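Local coordinates for protein activated BY transcription factor SSRB (Salmonella enterica, PDB 2WNW) that is a glycoside hydrolase family 30 protein, SrfJ, that pairs a TIM-barrel domain with a beta-sandwich domain, at residues A[350-355]-A[359-364]; A[328-333]-A[368-373]; A[107-112]-A[147-152]. All blocks are in the same frame, centred on the assembly; numbering follows the deposited sequence.

Contact 1: residues A[350-355]-A[359-364]; sequences APIQYD and DVLRRN
With CG anti to the backbone N in both Y354 (chi1 175°) and D359 (chi1 -176°), the phenol of Y354 leans across toward D359, just before strand 360-363, and the D359 carboxylate swings back to meet it. Y354 OH meets D359 OD1 at 2.4 Å, an unusually short hydrogen bond of doubtful exact length, with the oxygen in the ring plane at its edge and the carboxylate turned 77° from the ring. T67 OG1 bonds to the same OD1 and S64 OG to OD2, so both carboxylate oxygens have partners. Strands 352-355 and 360-363 form an antiparallel beta hairpin, which adds a small sheet to the barrel domain through strand 332-336. D359 and V360 both face D355, a G1 beta bulge at the turn end. Q353 and R362 are a hydrogen-bonded pair: R362 N to Q353 O is 2.8 Å, and Q353 N returns the bond to R362 O. Their side chains run side by side, Q353 CB lying over one face of the guanidinium. Q353 OE1 accepts N364 ND2 at 3.0 Å and, weakly, R362 NH1, while its NE2 is held by N336 O. N364 suits the strand's end because its single ND2 also reaches A350 O at 2.8 Å, nearly in its own amide plane. On the sheet face that carries Y354, the branched I352 and L361 supply apolar cover, I352 CG2 meeting L361 CD1 at 3.6 Å.

Contact 2: residues A[328-333]-A[368-373]; sequences FIDWNL and YGIGHF
F328 and I370 meet between the eighth strand of the TIM barrel, 327-330, and helix 365-374, which packs outside it. Three buried side chains make the whole contact, which is mostly apolar, with the D330 carboxylate at its margin. In F328, placing CG anti to the backbone N (chi1 168°) carries the far end of the ring, CE2 and CZ, to the helix, while the backbone N of D330 lies over one face of the ring near its rim. I370 answers with CG2 in the corresponding place: with chi1 at -65°, CG2 is anti to its backbone N while CG1 lies beside that N, and the extended chi2 of 173° carries CD1 outward. Both arms of the isoleucine are therefore used. I370 CG2 approaches F328 CE2 at 3.9 Å, and I370 CD1 lies 4.0 Å from F328 CZ, the two side chains crossing at about a right angle. A beta-branched residue fits here because its two arms touch neighbouring ring atoms, CE2 and CZ, and a phenylalanine because a long flat group can bridge the gap between strand and helix, whose nearest CA atoms, those of D330 and I370, stay 8.8 Å apart. The ring is also packed by F292, F48 and M317, with the F292 ring nearly parallel to it. Y313, which touches I370, binds D330 through its hydroxyl to OD1, giving this buried carboxylate a hydrogen-bond partner. D330 also faces the helix from its CB. Its second oxygen, OD2, comes to rest 4.1 Å from the methyl CD1 of I370.

Contact 3: residues A[107-112]-A[147-152]; sequences ADLQQG and PAFMKT
The backbones stay well apart, L109 and F149 having the nearest CA atoms at 10.4 Å, so that side chains alone bridge helix 106-110 and the 3-10 turn 148-150. The helix closes in a Schellman motif at G112, whose positive phi of 64° is easily taken up by a residue without a side chain. The turn belongs to the loop that follows strand 138-143 of the TIM barrel and leads to helix 167-183. L109, near the helix end, points toward that turn; its methyl CD2 reaches both F149 and M150, and CB adds a looser touch on the F149 ring. F149 sets its CG between the backbone N and the carbonyl carbon (chi1 74°), a choice that turns the ring toward the leucine. L109 CD2 lies at the ring's edge, near its plane, 4.1 Å from F149 CE2, while L109 CB sits 4.2 Å from CZ. A broad aromatic ring suits this place, touching both branch and stem of the leucine. M150 comes from a different direction: its CG lies over one face of the adjoining F149 ring, offset toward the rim, and the chain beyond is extended, as an unbranched residue allows. D169 and I173 of helix 167-183 also touch M150, D169 touching L109 too. The thioether arm crosses L109 at about a right angle and ends with its methyl, M150 CE, 4.0 Å from L109 CD2.

Overall arrangement
Contacts 1 and 2 are neighbours, their centres about 14 Å apart, and contact 1 is nested within the chain loop that contact 2 closes. They touch directly, P351 packing on D330 and R363 on Y368, and strand 360-363 runs on into helix 365-374. Contact 2 is the core one, small, buried and mostly apolar; contact 1 is partly buried, much larger, and held by backbone and side-chain hydrogen bonds. Contact 3 lies toward the periphery, about 38 and 37 Å from the other two between centres. Like contact 2 it relies on a few apolar side chains, but it joins a short helix to a loop, not a barrel strand to a helix.

Contact 1: residues A[350-355]-A[359-364]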
loop_
_atom_site.group_PDB
_atom_site.type_symbol
_atom_site.label_atom_id
_atom_site.label_comp_id
_atom_site.label_asym_id
_atom_site.label_seq_id
_atom_site.Cartn_x
_atom_site.Cartn_y
_atom_site.Cartn_z
ATOM N N ALA A 350 26.835 9.248 -4.108
ATOM C CA ALA A 350 26.250 10.241 -3.207
ATOM C C ALA A 350 25.565 11.207 -4.170
ATOM O O ALA A 350 26.028 11.383 -5.301
ATOM C CB ALA A 350 27.335 10.959 -2.396
ATOM N N PRO A 351 24.453 11.834 -3.754
ATOM C CA PRO A 351 23.758 12.763 -4.654
ATOM C C PRO A 351 24.661 13.821 -5.270
ATOM O O PRO A 351 24.411 14.287 -6.381
ATOM C CB PRO A 351 22.661 13.347 -3.766
ATOM C CG PRO A 351 22.326 12.176 -2.873
ATOM C CD PRO A 351 23.709 11.670 -2.492
ATOM N N ILE A 352 25.699 14.212 -4.539
ATOM C CA ILE A 352 26.653 15.181 -5.056
ATOM C C ILE A 352 28.044 14.596 -4.883
ATOM O O ILE A 352 28.383 14.068 -3.823
ATOM C CB ILE A 352 26.577 16.544 -4.320
ATOM C CG1 ILE A 352 25.235 17.215 -4.609
ATOM C CG2 ILE A 352 27.717 17.455 -4.789
ATOM C CD1 ILE A 352 25.109 18.617 -4.038
ATOM N N GLN A 353 28.835 14.657 -5.946
ATOM C CA GLN A 353 30.196 14.155 -5.900
ATOM C C GLN A 353 31.132 15.261 -6.356
ATOM O O GLN A 353 30.751 16.125 -7.148
ATOM C CB GLN A 353 30.330 12.896 -6.762
ATOM C CG GLN A 353 29.700 11.676 -6.089
ATOM C CD GLN A 353 29.762 10.424 -6.937
ATOM O OE1 GLN A 353 28.971 10.247 -7.866
ATOM N NE2 GLN A 353 30.713 9.548 -6.629
ATOM N N TYR A 354 32.353 15.242 -5.837
ATOM C CA TYR A 354 33.314 16.285 -6.153
ATOM C C TYR A 354 34.677 15.795 -6.629
ATOM O O TYR A 354 35.267 14.880 -6.055
ATOM C CB TYR A 354 33.476 17.189 -4.923
ATOM C CG TYR A 354 34.536 18.252 -5.061
ATOM C CD1 TYR A 354 35.766 18.120 -4.424
ATOM C CD2 TYR A 354 34.306 19.398 -5.826
ATOM C CE1 TYR A 354 36.746 19.102 -4.537
ATOM C CE2 TYR A 354 35.281 20.388 -5.947
ATOM C CZ TYR A 354 36.494 20.232 -5.301
ATOM O OH TYR A 354 37.459 21.205 -5.410
ATOM N N ASP A 355 35.159 16.425 -7.694
ATOM C CA ASP A 355 36.453 16.111 -8.285
ATOM C C ASP A 355 37.413 17.237 -7.911
ATOM O O ASP A 355 37.351 18.336 -8.465
ATOM C CB ASP A 355 36.299 15.990 -9.803
ATOM C CG ASP A 355 37.617 16.091 -10.543
ATOM O OD1 ASP A 355 38.653 15.624 -10.017
ATOM O OD2 ASP A 355 37.606 16.630 -11.668
ATOM N N ASP A 359 38.325 20.648 -9.588
ATOM C CA ASP A 359 37.436 21.451 -8.756
ATOM C C ASP A 359 36.053 21.520 -9.394
ATOM O O ASP A 359 35.476 22.596 -9.548
ATOM C CB ASP A 359 38.019 22.857 -8.569
ATOM C CG ASP A 359 37.195 23.716 -7.624
ATOM O OD1 ASP A 359 36.675 23.179 -6.621
ATOM O OD2 ASP A 359 37.080 24.934 -7.878
ATOM N N VAL A 360 35.531 20.350 -9.756
ATOM C CA VAL A 360 34.219 20.240 -10.383
ATOM C C VAL A 360 33.214 19.497 -9.501
ATOM O O VAL A 360 33.480 18.389 -9.030
ATOM C CB VAL A 360 34.311 19.509 -11.740
ATOM C CG1 VAL A 360 32.918 19.309 -12.322
ATOM C CG2 VAL A 360 35.174 20.313 -12.704
ATOM N N LEU A 361 32.062 20.128 -9.297
ATOM C CA LEU A 361 30.972 19.585 -8.492
ATOM C C LEU A 361 29.976 18.924 -9.447
ATOM O O LEU A 361 29.648 19.488 -10.491
ATOM C CB LEU A 361 30.293 20.728 -7.727
ATOM C CG LEU A 361 29.483 20.429 -6.467
ATOM C CD1 LEU A 361 30.377 19.769 -5.439
ATOM C CD2 LEU A 361 28.916 21.720 -5.902
ATOM N N ARG A 362 29.494 17.736 -9.091
ATOM C CA ARG A 362 28.555 17.000 -9.938
ATOM C C ARG A 362 27.300 16.553 -9.185
ATOM O O ARG A 362 27.390 15.972 -8.102
ATOM C CB ARG A 362 29.262 15.775 -10.523
ATOM C CG ARG A 362 28.355 14.742 -11.161
ATOM C CD ARG A 362 28.866 13.339 -10.855
ATOM N NE ARG A 362 30.286 13.192 -11.168
ATOM C CZ ARG A 362 31.045 12.181 -10.756
ATOM N NH1 ARG A 362 30.524 11.219 -10.007
ATOM N NH2 ARG A 362 32.326 12.129 -11.094
ATOM N N ARG A 363 26.135 16.823 -9.768
ATOM C CA ARG A 363 24.865 16.430 -9.163
ATOM C C ARG A 363 24.262 15.246 -9.909
ATOM O O ARG A 363 23.940 15.347 -11.097
ATOM C CB ARG A 363 23.877 17.600 -9.184
ATOM C CG ARG A 363 24.116 18.637 -8.102
ATOM C CD ARG A 363 23.180 19.814 -8.260
ATOM N NE ARG A 363 23.499 20.590 -9.454
ATOM C CZ ARG A 363 22.765 21.602 -9.904
ATOM N NH1 ARG A 363 21.664 21.963 -9.257
ATOM N NH2 ARG A 363 23.132 22.253 -11.001
ATOM N N ASN A 364 24.110 14.125 -9.211
ATOM C CA ASN A 364 23.542 12.925 -9.812
ATOM C C ASN A 364 22.018 12.989 -9.839
ATOM O O ASN A 364 21.418 13.857 -9.206
ATOM C CB ASN A 364 24.014 11.689 -9.043
ATOM C CG ASN A 364 25.500 11.436 -9.219
ATOM O OD1 ASN A 364 25.986 11.330 -10.345
ATOM N ND2 ASN A 364 26.230 11.343 -8.109
#

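Contact 2: residues A[328-333]-A[368-373]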
loop_
_atom_site.group_PDB
_atom_site.type_symbol
_atom_site.label_atom_id
_atom_site.label_comp_id
_atom_site.label_asym_id
_atom_site.label_seq_id
_atom_site.Cartn_x
_atom_site.Cartn_y
_atom_site.Cartn_z
ATOM N N PHE A 328 13.054 11.598 6.294
ATOM C CA PHE A 328 14.008 11.027 5.352
ATOM C C PHE A 328 15.425 11.552 5.538
ATOM O O PHE A 328 15.658 12.765 5.532
ATOM C CB PHE A 328 13.548 11.328 3.917
ATOM C CG PHE A 328 14.589 11.042 2.857
ATOM C CD1 PHE A 328 14.701 9.774 2.292
ATOM C CD2 PHE A 328 15.454 12.045 2.422
ATOM C CE1 PHE A 328 15.654 9.507 1.307
ATOM C CE2 PHE A 328 16.416 11.791 1.436
ATOM C CZ PHE A 328 16.514 10.515 0.877
ATOM N N ILE A 329 16.369 10.634 5.706
ATOM C CA ILE A 329 17.768 11.003 5.828
ATOM C C ILE A 329 18.591 10.114 4.903
ATOM O O ILE A 329 18.673 8.896 5.089
ATOM C CB ILE A 329 18.314 10.844 7.257
ATOM C CG1 ILE A 329 17.415 11.583 8.255
ATOM C CG2 ILE A 329 19.724 11.440 7.324
ATOM C CD1 ILE A 329 17.884 11.473 9.699
ATOM N N ASP A 330 19.181 10.745 3.896
ATOM C CA ASP A 330 20.026 10.072 2.919
ATOM C C ASP A 330 21.353 9.751 3.610
ATOM O O ASP A 330 21.624 10.250 4.702
ATOM C CB ASP A 330 20.246 11.016 1.731
ATOM C CG ASP A 330 21.142 10.430 0.653
ATOM O OD1 ASP A 330 21.108 9.200 0.425
ATOM O OD2 ASP A 330 21.869 11.217 0.013
ATOM N N TRP A 331 22.166 8.905 2.988
ATOM C CA TRP A 331 23.468 8.557 3.551
ATOM C C TRP A 331 24.398 9.720 3.177
ATOM O O TRP A 331 23.947 10.867 3.128
ATOM C CB TRP A 331 23.940 7.225 2.950
ATOM C CG TRP A 331 25.152 6.556 3.588
ATOM C CD1 TRP A 331 25.904 5.563 3.027
ATOM C CD2 TRP A 331 25.726 6.806 4.888
ATOM N NE1 TRP A 331 26.907 5.180 3.886
ATOM C CE2 TRP A 331 26.824 5.924 5.033
ATOM C CE3 TRP A 331 25.423 7.685 5.939
ATOM C CZ2 TRP A 331 27.622 5.896 6.187
ATOM C CZ3 TRP A 331 26.220 7.659 7.092
ATOM C CH2 TRP A 331 27.307 6.768 7.202
ATOM N N ASN A 332 25.674 9.444 2.902
ATOM C CA ASN A 332 26.632 10.507 2.558
ATOM C C ASN A 332 26.072 11.617 1.667
ATOM O O ASN A 332 25.568 11.358 0.579
ATOM C CB ASN A 332 27.861 9.927 1.856
ATOM C CG ASN A 332 28.556 8.867 2.671
ATOM O OD1 ASN A 332 29.291 9.169 3.618
ATOM N ND2 ASN A 332 28.324 7.609 2.310
ATOM N N LEU A 333 26.186 12.858 2.132
ATOM C CA LEU A 333 25.725 14.019 1.375
ATOM C C LEU A 333 26.634 14.235 0.180
ATOM O O LEU A 333 26.198 14.680 -0.889
ATOM C CB LEU A 333 25.836 15.292 2.214
ATOM C CG LEU A 333 24.918 15.613 3.381
ATOM C CD1 LEU A 333 25.578 16.681 4.244
ATOM C CD2 LEU A 333 23.584 16.089 2.857
ATOM N N TYR A 368 18.252 15.359 -7.704
ATOM C CA TYR A 368 17.007 15.943 -8.202
ATOM C C TYR A 368 15.797 15.156 -7.710
ATOM O O TYR A 368 14.743 15.731 -7.453
ATOM C CB TYR A 368 17.000 16.002 -9.733
ATOM C CG TYR A 368 18.135 16.815 -10.303
ATOM C CD1 TYR A 368 19.315 16.203 -10.724
ATOM C CD2 TYR A 368 18.049 18.206 -10.378
ATOM C CE1 TYR A 368 20.383 16.953 -11.204
ATOM C CE2 TYR A 368 19.114 18.967 -10.856
ATOM C CZ TYR A 368 20.276 18.336 -11.264
ATOM O OH TYR A 368 21.338 19.084 -11.715
ATOM N N GLY A 369 15.959 13.841 -7.574
ATOM C CA GLY A 369 14.873 13.009 -7.088
ATOM C C GLY A 369 14.495 13.408 -5.673
ATOM O O GLY A 369 13.320 13.582 -5.360
ATOM N N ILE A 370 15.494 13.543 -4.809
ATOM C CA ILE A 370 15.250 13.946 -3.428
ATOM C C ILE A 370 14.612 15.335 -3.450
ATOM O O ILE A 370 13.729 15.638 -2.652
ATOM C CB ILE A 370 16.573 14.003 -2.635
ATOM C CG1 ILE A 370 17.167 12.595 -2.523
ATOM C CG2 ILE A 370 16.341 14.600 -1.257
ATOM C CD1 ILE A 370 18.559 12.567 -1.915
ATOM N N GLY A 371 15.060 16.160 -4.391
ATOM C CA GLY A 371 14.551 17.515 -4.520
ATOM C C GLY A 371 13.052 17.648 -4.724
ATOM O O GLY A 371 12.452 18.619 -4.262
ATOM N N HIS A 372 12.439 16.695 -5.421
ATOM C CA HIS A 372 11.000 16.759 -5.643
ATOM C C HIS A 372 10.258 16.767 -4.314
ATOM O O HIS A 372 9.097 17.180 -4.248
ATOM C CB HIS A 372 10.538 15.593 -6.526
ATOM C CG HIS A 372 10.596 15.899 -7.991
ATOM N ND1 HIS A 372 9.609 16.613 -8.640
ATOM C CD2 HIS A 372 11.557 15.662 -8.915
ATOM C CE1 HIS A 372 9.962 16.804 -9.899
ATOM N NE2 HIS A 372 11.140 16.238 -10.092
ATOM N N PHE A 373 10.939 16.314 -3.262
ATOM C CA PHE A 373 10.376 16.290 -1.914
ATOM C C PHE A 373 10.882 17.438 -1.026
ATOM O O PHE A 373 10.127 18.327 -0.630
ATOM C CB PHE A 373 10.737 14.997 -1.173
ATOM C CG PHE A 373 9.908 13.804 -1.547
ATOM C CD1 PHE A 373 10.247 13.020 -2.642
ATOM C CD2 PHE A 373 8.807 13.440 -0.776
ATOM C CE1 PHE A 373 9.503 11.881 -2.963
ATOM C CE2 PHE A 373 8.057 12.304 -1.089
ATOM C CZ PHE A 373 8.409 11.525 -2.184
#

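Contact 3: residues A[107-112]-A[147-152]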
loop_
_atom_site.group_PDB
_atom_site.type_symbol
_atom_site.label_atom_id
_atom_site.label_comp_id
_atom_site.label_asym_id
_atom_site.label_seq_id
_atom_site.Cartn_x
_atom_site.Cartn_y
_atom_site.Cartn_z
ATOM N N ALA A 107 43.294 2.922 30.285
ATOM C CA ALA A 107 44.075 3.880 31.057
ATOM C C ALA A 107 43.636 5.309 30.749
ATOM O O ALA A 107 43.383 6.094 31.661
ATOM C CB ALA A 107 45.558 3.710 30.764
ATOM N N ASP A 108 43.544 5.647 29.466
ATOM C CA ASP A 108 43.123 6.989 29.079
ATOM C C ASP A 108 41.702 7.239 29.571
ATOM O O ASP A 108 41.363 8.351 29.979
ATOM C CB ASP A 108 43.193 7.171 27.556
ATOM C CG ASP A 108 44.618 7.153 27.028
ATOM O OD1 ASP A 108 45.550 7.391 27.823
ATOM O OD2 ASP A 108 44.811 6.917 25.818
ATOM N N LEU A 109 40.872 6.199 29.530
ATOM C CA LEU A 109 39.492 6.313 29.988
ATOM C C LEU A 109 39.494 6.676 31.471
ATOM O O LEU A 109 38.851 7.637 31.889
ATOM C CB LEU A 109 38.749 4.989 29.795
ATOM C CG LEU A 109 37.335 4.938 30.384
ATOM C CD1 LEU A 109 36.445 5.931 29.656
ATOM C CD2 LEU A 109 36.771 3.532 30.270
ATOM N N GLN A 110 40.223 5.893 32.256
ATOM C CA GLN A 110 40.321 6.118 33.695
ATOM C C GLN A 110 40.841 7.511 34.040
ATOM O O GLN A 110 40.409 8.118 35.020
ATOM C CB GLN A 110 41.231 5.059 34.320
ATOM C CG GLN A 110 40.571 3.694 34.458
ATOM C CD GLN A 110 41.574 2.575 34.652
ATOM O OE1 GLN A 110 42.528 2.705 35.419
ATOM N NE2 GLN A 110 41.357 1.460 33.960
ATOM N N GLN A 111 41.759 8.017 33.225
ATOM C CA GLN A 111 42.349 9.329 33.452
ATOM C C GLN A 111 41.554 10.448 32.788
ATOM O O GLN A 111 41.970 11.605 32.798
ATOM C CB GLN A 111 43.795 9.321 32.958
ATOM C CG GLN A 111 44.597 8.174 33.562
ATOM C CD GLN A 111 45.978 8.013 32.956
ATOM O OE1 GLN A 111 46.631 6.987 33.150
ATOM N NE2 GLN A 111 46.433 9.025 32.228
ATOM N N GLY A 112 40.411 10.085 32.212
ATOM C CA GLY A 112 39.544 11.058 31.567
ATOM C C GLY A 112 40.122 11.758 30.355
ATOM O O GLY A 112 39.758 12.896 30.067
ATOM N N PRO A 147 34.618 1.970 21.329
ATOM C CA PRO A 147 36.070 1.806 21.176
ATOM C C PRO A 147 36.405 0.313 21.208
ATOM O O PRO A 147 35.691 -0.465 21.839
ATOM C CB PRO A 147 36.634 2.546 22.389
ATOM C CG PRO A 147 35.583 3.598 22.667
ATOM C CD PRO A 147 34.296 2.828 22.482
ATOM N N ALA A 148 37.487 -0.078 20.540
ATOM C CA ALA A 148 37.886 -1.481 20.484
ATOM C C ALA A 148 38.008 -2.179 21.837
ATOM O O ALA A 148 37.465 -3.270 22.019
ATOM C CB ALA A 148 39.201 -1.623 19.711
ATOM N N PHE A 149 38.704 -1.559 22.787
ATOM C CA PHE A 149 38.891 -2.188 24.092
ATOM C C PHE A 149 37.611 -2.407 24.890
ATOM O O PHE A 149 37.615 -3.145 25.874
ATOM C CB PHE A 149 39.908 -1.410 24.944
ATOM C CG PHE A 149 39.391 -0.111 25.498
ATOM C CD1 PHE A 149 39.336 1.033 24.706
ATOM C CD2 PHE A 149 38.983 -0.025 26.830
ATOM C CE1 PHE A 149 38.888 2.248 25.231
ATOM C CE2 PHE A 149 38.533 1.184 27.363
ATOM C CZ PHE A 149 38.486 2.322 26.562
ATOM N N MET A 150 36.516 -1.778 24.467
ATOM C CA MET A 150 35.240 -1.936 25.161
ATOM C C MET A 150 34.410 -3.078 24.578
ATOM O O MET A 150 33.302 -3.344 25.045
ATOM C CB MET A 150 34.421 -0.643 25.087
ATOM C CG MET A 150 34.974 0.512 25.903
ATOM S SD MET A 150 33.750 1.832 26.085
ATOM C CE MET A 150 34.754 3.111 26.807
ATOM N N LYS A 151 34.953 -3.756 23.572
ATOM C CA LYS A 151 34.238 -4.842 22.909
ATOM C C LYS A 151 34.810 -6.234 23.156
ATOM O O LYS A 151 35.983 -6.395 23.499
ATOM C CB LYS A 151 34.190 -4.566 21.403
ATOM C CG LYS A 151 33.644 -3.184 21.063
ATOM C CD LYS A 151 33.765 -2.868 19.585
ATOM C CE LYS A 151 32.919 -3.805 18.734
ATOM N NZ LYS A 151 33.178 -3.575 17.288
ATOM N N THR A 152 33.961 -7.237 22.965
ATOM C CA THR A 152 34.339 -8.633 23.158
ATOM C C THR A 152 35.390 -9.111 22.161
ATOM O O THR A 152 36.111 -10.078 22.428
ATOM C CB THR A 152 33.108 -9.552 23.038
ATOM O OG1 THR A 152 32.458 -9.312 21.782
ATOM C CG2 THR A 152 32.131 -9.279 24.165
#